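AhlC (Aeromonas hydrophila, PDB 6H2E) is one component of AHL, a tripartite alpha-pore-forming toxin, and probably acts with its two partner proteins to perforate target membranes. Local coordinates at residues Q34-E39 with N110-Q115; Q101-S106 with S213-V218; A132-N137 with G185-I190. One frame throughout, in Å; residues are numbered along the deposited sequence.

Interaction 1 (Q34-E39 with N110-Q115); sequences QQNVGE and NDRITQ
Asn36 reaches from helix 28-71 to Arg112 and Ile113 of helix 78-150. The two helices are antiparallel neighbours in the bundle of this almost all-helical toxin component. The short segments run at 161° to each other, with their axes 10.1 Å apart. Asn36 has the largest share of the buried surface. Its CG lies anti to the backbone N (chi1 178°), which carries the amide straight across the gap. There it stacks, offset toward the rim, over one face of the Arg112 guanidinium near NH2, with the two planes 24° apart. Asn36 CG sits 3.2 Å from Arg112 NH2. This is a stack and not a hydrogen bond, since the angle from Arg112 NH2 to Asn36 OD1 is poor. The arginine chain bends at chi3, and its flat end lies against the amide. Arg112 NH2 is also 4.4 Å from Glu39 OE1, too long for a salt bridge but probably a mild attraction. On the inner side, Val37 and Ile113 meet at about a right angle and also touch helix 166-236, at Phe207 and Ser208 respectively. The Asn36 amide is buried. Its ND2 is hydrogen-bonded to Ala109 O and lies 3.2 Å from Ile113 CG1.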
loop_
_atom_site.group_PDB
_atom_site.type_symbol
_atom_site.label_atom_id
_atom_site.label_comp_id
_atom_site.label_asym_id
_atom_site.label_seq_id
_atom_site.Cartn_x
_atom_site.Cartn_y
_atom_site.Cartn_z
ATOM N N GLN B 34 -15.982 -9.826 11.199
ATOM C CA GLN B 34 -15.837 -9.673 12.650
ATOM C C GLN B 34 -16.415 -10.853 13.411
ATOM O O GLN B 34 -15.794 -11.341 14.372
ATOM C CB GLN B 34 -16.541 -8.414 13.142
ATOM C CG GLN B 34 -15.773 -7.158 12.855
ATOM C CD GLN B 34 -16.569 -5.929 13.211
ATOM O OE1 GLN B 34 -17.792 -5.935 13.275
ATOM N NE2 GLN B 34 -15.858 -4.855 13.448
ATOM N N GLN B 35 -17.582 -11.355 13.002
ATOM C CA GLN B 35 -18.203 -12.466 13.771
ATOM C C GLN B 35 -17.457 -13.769 13.482
ATOM O O GLN B 35 -17.151 -14.554 14.428
ATOM C CB GLN B 35 -19.705 -12.583 13.505
ATOM C CG GLN B 35 -20.498 -11.334 13.897
ATOM C CD GLN B 35 -20.199 -10.824 15.293
ATOM O OE1 GLN B 35 -20.586 -11.417 16.295
ATOM N NE2 GLN B 35 -19.503 -9.707 15.370
ATOM N N ASN B 36 -17.218 -14.007 12.191
ATOM C CA ASN B 36 -16.414 -15.142 11.668
ATOM C C ASN B 36 -15.062 -15.227 12.416
ATOM O O ASN B 36 -14.728 -16.213 13.061
ATOM C CB ASN B 36 -16.272 -15.012 10.146
ATOM C CG ASN B 36 -15.415 -16.100 9.547
ATOM O OD1 ASN B 36 -14.960 -16.975 10.269
ATOM N ND2 ASN B 36 -15.144 -16.028 8.254
ATOM N N VAL B 37 -14.327 -14.121 12.432
ATOM C CA VAL B 37 -13.065 -14.063 13.142
ATOM C C VAL B 37 -13.286 -14.323 14.647
ATOM O O VAL B 37 -12.493 -15.018 15.282
ATOM C CB VAL B 37 -12.408 -12.706 12.833
ATOM C CG1 VAL B 37 -11.650 -12.112 13.986
ATOM C CG2 VAL B 37 -11.561 -12.775 11.586
ATOM N N GLY B 38 -14.362 -13.779 15.222
ATOM C CA GLY B 38 -14.730 -14.035 16.634
ATOM C C GLY B 38 -14.909 -15.512 16.929
ATOM O O GLY B 38 -14.430 -15.993 17.949
ATOM N N GLU B 39 -15.537 -16.240 16.003
ATOM C CA GLU B 39 -15.798 -17.657 16.188
ATOM C C GLU B 39 -14.543 -18.488 15.919
ATOM O O GLU B 39 -14.382 -19.528 16.536
ATOM C CB GLU B 39 -16.909 -18.154 15.267
ATOM C CG GLU B 39 -18.285 -17.690 15.694
ATOM C CD GLU B 39 -19.345 -17.782 14.607
ATOM O OE1 GLU B 39 -18.962 -18.046 13.416
ATOM O OE2 GLU B 39 -20.561 -17.582 14.943
ATOM N N ASN B 110 -11.917 -19.485 6.371
ATOM C CA ASN B 110 -11.014 -18.540 5.683
ATOM C C ASN B 110 -11.532 -18.198 4.286
ATOM O O ASN B 110 -11.368 -17.034 3.824
ATOM C CB ASN B 110 -9.579 -19.076 5.640
ATOM C CG ASN B 110 -8.559 -18.055 5.176
ATOM O OD1 ASN B 110 -8.522 -16.895 5.609
ATOM N ND2 ASN B 110 -7.765 -18.481 4.228
ATOM N N ASP B 111 -12.156 -19.172 3.620
ATOM C CA ASP B 111 -12.832 -18.915 2.315
ATOM C C ASP B 111 -13.914 -17.854 2.483
ATOM O O ASP B 111 -14.053 -17.031 1.620
ATOM C CB ASP B 111 -13.406 -20.190 1.681
ATOM C CG ASP B 111 -12.334 -21.151 1.156
ATOM O OD1 ASP B 111 -11.156 -20.724 1.070
ATOM O OD2 ASP B 111 -12.665 -22.345 0.861
ATOM N N ARG B 112 -14.651 -17.845 3.604
ATOM C CA ARG B 112 -15.688 -16.791 3.792
ATOM C C ARG B 112 -15.047 -15.438 4.094
ATOM O O ARG B 112 -15.685 -14.391 3.876
ATOM C CB ARG B 112 -16.680 -17.152 4.903
ATOM C CG ARG B 112 -17.449 -18.440 4.605
ATOM C CD ARG B 112 -18.147 -19.107 5.798
ATOM N NE ARG B 112 -18.297 -18.208 6.945
ATOM C CZ ARG B 112 -17.964 -18.492 8.207
ATOM N NH1 ARG B 112 -17.476 -19.685 8.527
ATOM N NH2 ARG B 112 -18.172 -17.574 9.149
ATOM N N ILE B 113 -13.812 -15.420 4.611
ATOM C CA ILE B 113 -13.153 -14.116 4.830
ATOM C C ILE B 113 -12.742 -13.529 3.485
ATOM O O ILE B 113 -12.885 -12.308 3.248
ATOM C CB ILE B 113 -11.959 -14.194 5.794
ATOM C CG1 ILE B 113 -12.395 -14.697 7.161
ATOM C CG2 ILE B 113 -11.263 -12.837 5.950
ATOM C CD1 ILE B 113 -11.222 -14.905 8.116
ATOM N N THR B 114 -12.190 -14.377 2.625
ATOM C CA THR B 114 -11.849 -13.979 1.263
ATOM C C THR B 114 -13.090 -13.351 0.596
ATOM O O THR B 114 -13.059 -12.219 0.234
ATOM C CB THR B 114 -11.293 -15.182 0.485
ATOM O OG1 THR B 114 -10.254 -15.748 1.289
ATOM C CG2 THR B 114 -10.754 -14.831 -0.892
ATOM N N GLN B 115 -14.223 -14.067 0.580
ATOM C CA GLN B 115 -15.447 -13.637 -0.167
ATOM C C GLN B 115 -15.908 -12.287 0.383
ATOM O O GLN B 115 -16.068 -11.363 -0.345
ATOM C CB GLN B 115 -16.554 -14.704 -0.136
ATOM C CG GLN B 115 -16.263 -15.949 -0.983
ATOM C CD GLN B 115 -15.942 -15.607 -2.426
ATOM O OE1 GLN B 115 -15.117 -16.243 -3.065
ATOM N NE2 GLN B 115 -16.560 -14.563 -2.951
#

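Interaction 2 (Q101-S106 with S213-V218); sequences QTLTAS and SLIDRV
Leu103 of helix 78-150 packs against Ile215 and Val218 of helix 166-236. The two segments are antiparallel at 156°, with axes 9.8 Å apart, and belong to the helical bundle of the toxin component. The contact is apolar across the gap, and no hydrogen bond joins the segments. Leu103 has the largest buried area on its segment. Its CG stands anti to the backbone N (chi1 175°), which swings the branched end in toward the partner helix. CD1 then lies 3.6 Å from Ile215 CG2, and the two side chains cross at about a right angle. Nearer its root, Leu103 CB meets Val218 CG1 at 4.1 Å. Leucine therefore touches residues almost one turn apart on the opposing helix. In Ile215 it is the CG2 branch that faces Leu103. The other branch, ending in CD1, runs toward Ser106, but it is modelled too close there for its position to be trusted. Ser106 points its CB toward the partner helix, yet its hydroxyl turns back on its own helix. With OG beside the backbone N (chi1 -53°), it donates to Thr102 O, one turn earlier. The modelled length of that bond is very short and doubtful, but Ser106 OG probably has its partner in its own helix. It also lies 4.4 Å from Leu214 CD2. Helix 28-71 closes over one side, with Leu44 on Ser106 and Met51 on both Thr102 and Val218. Helix 5-20 packs on segment 213-218, where Ile10 touches Leu214.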
loop_
_atom_site.group_PDB
_atom_site.type_symbol
_atom_site.label_atom_id
_atom_site.label_comp_id
_atom_site.label_asym_id
_atom_site.label_seq_id
_atom_site.Cartn_x
_atom_site.Cartn_y
_atom_site.Cartn_z
ATOM N N GLN B 101 -10.717 -32.858 9.805
ATOM C CA GLN B 101 -11.841 -31.996 10.240
ATOM C C GLN B 101 -11.377 -30.544 10.454
ATOM O O GLN B 101 -12.060 -29.582 10.079
ATOM C CB GLN B 101 -12.476 -32.600 11.488
ATOM C CG GLN B 101 -13.251 -33.876 11.182
ATOM C CD GLN B 101 -13.558 -34.725 12.398
ATOM O OE1 GLN B 101 -13.033 -34.501 13.489
ATOM N NE2 GLN B 101 -14.431 -35.711 12.218
ATOM N N THR B 102 -10.209 -30.395 11.077
ATOM C CA THR B 102 -9.601 -29.102 11.427
ATOM C C THR B 102 -9.179 -28.341 10.162
ATOM O O THR B 102 -9.245 -27.111 10.087
ATOM C CB THR B 102 -8.374 -29.359 12.319
ATOM O OG1 THR B 102 -8.797 -30.224 13.374
ATOM C CG2 THR B 102 -7.760 -28.112 12.918
ATOM N N LEU B 103 -8.719 -29.090 9.164
ATOM C CA LEU B 103 -8.339 -28.504 7.918
ATOM C C LEU B 103 -9.590 -27.962 7.204
ATOM O O LEU B 103 -9.601 -26.799 6.783
ATOM C CB LEU B 103 -7.603 -29.551 7.081
ATOM C CG LEU B 103 -7.236 -29.087 5.672
ATOM C CD1 LEU B 103 -6.422 -27.808 5.746
ATOM C CD2 LEU B 103 -6.495 -30.186 4.893
ATOM N N THR B 104 -10.643 -28.781 7.093
ATOM C CA THR B 104 -11.949 -28.341 6.475
ATOM C C THR B 104 -12.552 -27.122 7.185
ATOM O O THR B 104 -12.865 -26.122 6.570
ATOM C CB THR B 104 -13.020 -29.438 6.512
ATOM O OG1 THR B 104 -12.395 -30.535 5.865
ATOM C CG2 THR B 104 -14.308 -29.056 5.801
ATOM N N ALA B 105 -12.714 -27.218 8.500
ATOM C CA ALA B 105 -13.302 -26.088 9.258
ATOM C C ALA B 105 -12.482 -24.813 9.022
ATOM O O ALA B 105 -13.025 -23.723 9.014
ATOM C CB ALA B 105 -13.398 -26.441 10.743
ATOM N N SER B 106 -11.169 -24.939 8.812
ATOM C CA SER B 106 -10.308 -23.720 8.623
ATOM C C SER B 106 -10.443 -23.102 7.220
ATOM O O SER B 106 -10.549 -21.862 7.036
ATOM C CB SER B 106 -8.880 -24.053 8.899
ATOM O OG SER B 106 -8.726 -24.670 10.157
ATOM N N SER B 213 -1.082 -19.410 6.715
ATOM C CA SER B 213 0.125 -20.111 7.283
ATOM C C SER B 213 -0.346 -21.290 8.134
ATOM O O SER B 213 0.196 -22.364 8.065
ATOM C CB SER B 213 1.052 -19.191 8.089
ATOM O OG SER B 213 1.526 -18.112 7.296
ATOM N N LEU B 214 -1.422 -21.093 8.891
ATOM C CA LEU B 214 -1.922 -22.173 9.729
ATOM C C LEU B 214 -2.514 -23.303 8.889
ATOM O O LEU B 214 -2.193 -24.500 9.102
ATOM C CB LEU B 214 -2.958 -21.597 10.686
ATOM C CG LEU B 214 -3.477 -22.568 11.732
ATOM C CD1 LEU B 214 -3.682 -21.858 13.052
ATOM C CD2 LEU B 214 -4.766 -23.222 11.261
ATOM N N ILE B 215 -3.368 -22.946 7.928
ATOM C CA ILE B 215 -3.916 -23.949 7.017
ATOM C C ILE B 215 -2.749 -24.754 6.424
ATOM O O ILE B 215 -2.825 -25.971 6.267
ATOM C CB ILE B 215 -4.761 -23.349 5.871
ATOM C CG1 ILE B 215 -5.898 -22.436 6.319
ATOM C CG2 ILE B 215 -5.290 -24.448 4.954
ATOM C CD1 ILE B 215 -6.455 -22.806 7.606
ATOM N N ASP B 216 -1.738 -24.062 5.925
ATOM C CA ASP B 216 -0.643 -24.778 5.235
ATOM C C ASP B 216 0.028 -25.733 6.206
ATOM O O ASP B 216 0.301 -26.827 5.818
ATOM C CB ASP B 216 0.398 -23.860 4.587
ATOM C CG ASP B 216 -0.156 -22.947 3.488
ATOM O OD1 ASP B 216 -1.254 -23.245 2.973
ATOM O OD2 ASP B 216 0.506 -21.913 3.170
ATOM N N ARG B 217 0.234 -25.318 7.464
ATOM C CA ARG B 217 0.891 -26.202 8.440
ATOM C C ARG B 217 -0.003 -27.396 8.791
ATOM O O ARG B 217 0.433 -28.518 8.961
ATOM C CB ARG B 217 1.234 -25.462 9.740
ATOM C CG ARG B 217 2.048 -26.301 10.720
ATOM C CD ARG B 217 3.162 -27.159 10.120
ATOM N NE ARG B 217 4.216 -26.440 9.414
ATOM C CZ ARG B 217 5.378 -25.995 9.914
ATOM N NH1 ARG B 217 5.665 -26.103 11.204
ATOM N NH2 ARG B 217 6.238 -25.394 9.097
ATOM N N VAL B 218 -1.298 -27.161 8.920
ATOM C CA VAL B 218 -2.166 -28.265 9.266
ATOM C C VAL B 218 -2.185 -29.282 8.108
ATOM O O VAL B 218 -2.241 -30.535 8.298
ATOM C CB VAL B 218 -3.563 -27.753 9.627
ATOM C CG1 VAL B 218 -4.548 -28.889 9.742
ATOM C CG2 VAL B 218 -3.547 -26.903 10.906
#

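Interaction 3 (A132-N137 with G185-I190); sequences AGLQSN and GQVNQI
Segments 132-137 and 185-190 run antiparallel at 161°, with axes 9.7 Å apart and Leu134 and Val187 nearest each other at 6.7 Å between their CA atoms. Leu134 points at the partner helix and has the most surface buried here. Its CB meets Val187 CG1 at 3.9 Å. Further out its two methyls part. CD1 approaches Gln186 CB at 4.0 Å and Ile190 CG1 at 4.4 Å, so it touches side chains one turn apart. CD2 comes near the amide end of Gln186, and the leucine and glutamine side chains cross at about a right angle. These segments belong to a pair of long helices, 78-150 and 166-236, that extends as an antiparallel helical hairpin beyond the rest of the bundle. Gln135 flanks the pair. Its chain bends at chi2 (56°), which brings the amide back beside Val187, with OE1 3.9 Å from Val187 CG1. That touch is van der Waals, and no hydrogen bond spans the segments. Val187 CG1 thus touches both the root of Leu134 and the end of Gln135. Along the hairpin the apolar seam continues in both directions, with Leu183 on Leu134 and with Leu127 and Ile131 on Ile190. Other subunits pack on the outer sides: Gln115 of the second subunit rests on Ala132, and Gln8 NE2 of the third subunit is hydrogen-bonded to Gly185 O.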
loop_
_atom_site.group_PDB
_atom_site.type_symbol
_atom_site.label_atom_id
_atom_site.label_comp_id
_atom_site.label_asym_id
_atom_site.label_seq_id
_atom_site.Cartn_x
_atom_site.Cartn_y
_atom_site.Cartn_z
ATOM N N ALA B 132 -15.449 10.785 -7.143
ATOM C CA ALA B 132 -15.157 11.398 -8.433
ATOM C C ALA B 132 -16.328 12.281 -8.874
ATOM O O ALA B 132 -16.138 13.419 -9.258
ATOM C CB ALA B 132 -14.854 10.324 -9.445
ATOM N N GLY B 133 -17.543 11.735 -8.819
ATOM C CA GLY B 133 -18.737 12.450 -9.232
ATOM C C GLY B 133 -18.896 13.756 -8.468
ATOM O O GLY B 133 -19.090 14.818 -9.078
ATOM N N LEU B 134 -18.807 13.675 -7.129
ATOM C CA LEU B 134 -18.982 14.834 -6.253
ATOM C C LEU B 134 -17.908 15.871 -6.574
ATOM O O LEU B 134 -18.151 17.102 -6.589
ATOM C CB LEU B 134 -18.864 14.405 -4.790
ATOM C CG LEU B 134 -19.962 13.484 -4.264
ATOM C CD1 LEU B 134 -19.579 12.942 -2.894
ATOM C CD2 LEU B 134 -21.301 14.201 -4.197
ATOM N N GLN B 135 -16.709 15.357 -6.808
ATOM C CA GLN B 135 -15.546 16.159 -7.076
ATOM C C GLN B 135 -15.830 17.000 -8.316
ATOM O O GLN B 135 -15.447 18.149 -8.340
ATOM C CB GLN B 135 -14.298 15.288 -7.250
ATOM C CG GLN B 135 -13.001 16.081 -7.128
ATOM C CD GLN B 135 -12.892 16.828 -5.815
ATOM O OE1 GLN B 135 -12.951 16.256 -4.730
ATOM N NE2 GLN B 135 -12.717 18.131 -5.901
ATOM N N SER B 136 -16.535 16.406 -9.291
ATOM C CA SER B 136 -16.953 17.085 -10.510
ATOM C C SER B 136 -18.092 18.053 -10.213
ATOM O O SER B 136 -18.138 19.112 -10.787
ATOM C CB SER B 136 -17.339 16.122 -11.610
ATOM O OG SER B 136 -16.176 15.636 -12.271
ATOM N N ASN B 137 -19.024 17.668 -9.340
ATOM C CA ASN B 137 -20.115 18.559 -8.969
ATOM C C ASN B 137 -19.545 19.798 -8.266
ATOM O O ASN B 137 -20.218 20.803 -8.177
ATOM C CB ASN B 137 -21.166 17.889 -8.075
ATOM C CG ASN B 137 -22.009 16.825 -8.763
ATOM O OD1 ASN B 137 -21.635 16.282 -9.799
ATOM N ND2 ASN B 137 -23.133 16.477 -8.163
ATOM N N GLY B 185 -17.843 18.929 2.460
ATOM C CA GLY B 185 -18.306 18.032 3.503
ATOM C C GLY B 185 -18.490 16.606 3.006
ATOM O O GLY B 185 -17.988 15.687 3.613
ATOM N N GLN B 186 -19.212 16.441 1.894
ATOM C CA GLN B 186 -19.560 15.143 1.369
ATOM C C GLN B 186 -18.295 14.391 0.919
ATOM O O GLN B 186 -18.183 13.198 1.148
ATOM C CB GLN B 186 -20.568 15.258 0.218
ATOM C CG GLN B 186 -22.025 15.401 0.658
ATOM C CD GLN B 186 -22.860 16.219 -0.305
ATOM O OE1 GLN B 186 -22.991 17.436 -0.152
ATOM N NE2 GLN B 186 -23.419 15.576 -1.318
ATOM N N VAL B 187 -17.363 15.073 0.251
ATOM C CA VAL B 187 -16.141 14.416 -0.226
ATOM C C VAL B 187 -15.312 13.921 0.968
ATOM O O VAL B 187 -14.785 12.801 0.922
ATOM C CB VAL B 187 -15.285 15.292 -1.168
ATOM C CG1 VAL B 187 -16.058 15.689 -2.416
ATOM C CG2 VAL B 187 -14.695 16.517 -0.495
ATOM N N ASN B 188 -15.208 14.753 2.011
ATOM C CA ASN B 188 -14.408 14.471 3.205
ATOM C C ASN B 188 -15.062 13.316 3.980
ATOM O O ASN B 188 -14.390 12.371 4.425
ATOM C CB ASN B 188 -14.179 15.742 4.027
ATOM C CG ASN B 188 -13.085 15.575 5.064
ATOM O OD1 ASN B 188 -13.371 15.487 6.258
ATOM N ND2 ASN B 188 -11.834 15.514 4.628
ATOM N N GLN B 189 -16.384 13.355 4.097
ATOM C CA GLN B 189 -17.162 12.227 4.646
ATOM C C GLN B 189 -16.710 10.928 3.967
ATOM O O GLN B 189 -16.211 10.005 4.613
ATOM C CB GLN B 189 -18.661 12.505 4.448
ATOM C CG GLN B 189 -19.616 11.368 4.825
ATOM C CD GLN B 189 -19.444 10.894 6.243
ATOM O OE1 GLN B 189 -19.159 9.724 6.493
ATOM N NE2 GLN B 189 -19.613 11.804 7.190
ATOM N N ILE B 190 -16.910 10.852 2.651
ATOM C CA ILE B 190 -16.694 9.618 1.899
ATOM C C ILE B 190 -15.232 9.142 2.008
ATOM O O ILE B 190 -14.998 7.935 1.970
ATOM C CB ILE B 190 -17.112 9.798 0.424
ATOM C CG1 ILE B 190 -18.613 10.085 0.243
ATOM C CG2 ILE B 190 -16.683 8.603 -0.399
ATOM C CD1 ILE B 190 -19.528 9.488 1.294
#

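How the interactions relate
All three interactions use helix 78-150, and interactions 2 and 3 also share helix 166-236. Interactions 1 and 2 lie in the buried body of the chain, their centres 14 Å apart. Their segments adjoin in sequence but do not otherwise touch. Interaction 3 is at the surface, about 34 Å from the centre of the chain. Its centre is 32 Å from that of interaction 1 and 44 Å from that of interaction 2. Along the chain, interaction 3 is nested in the loop closed by interaction 2. The assembly links distant contacts: Asp111 of interaction 1 packs on Ser136 of the second subunit, a residue of its interaction 3.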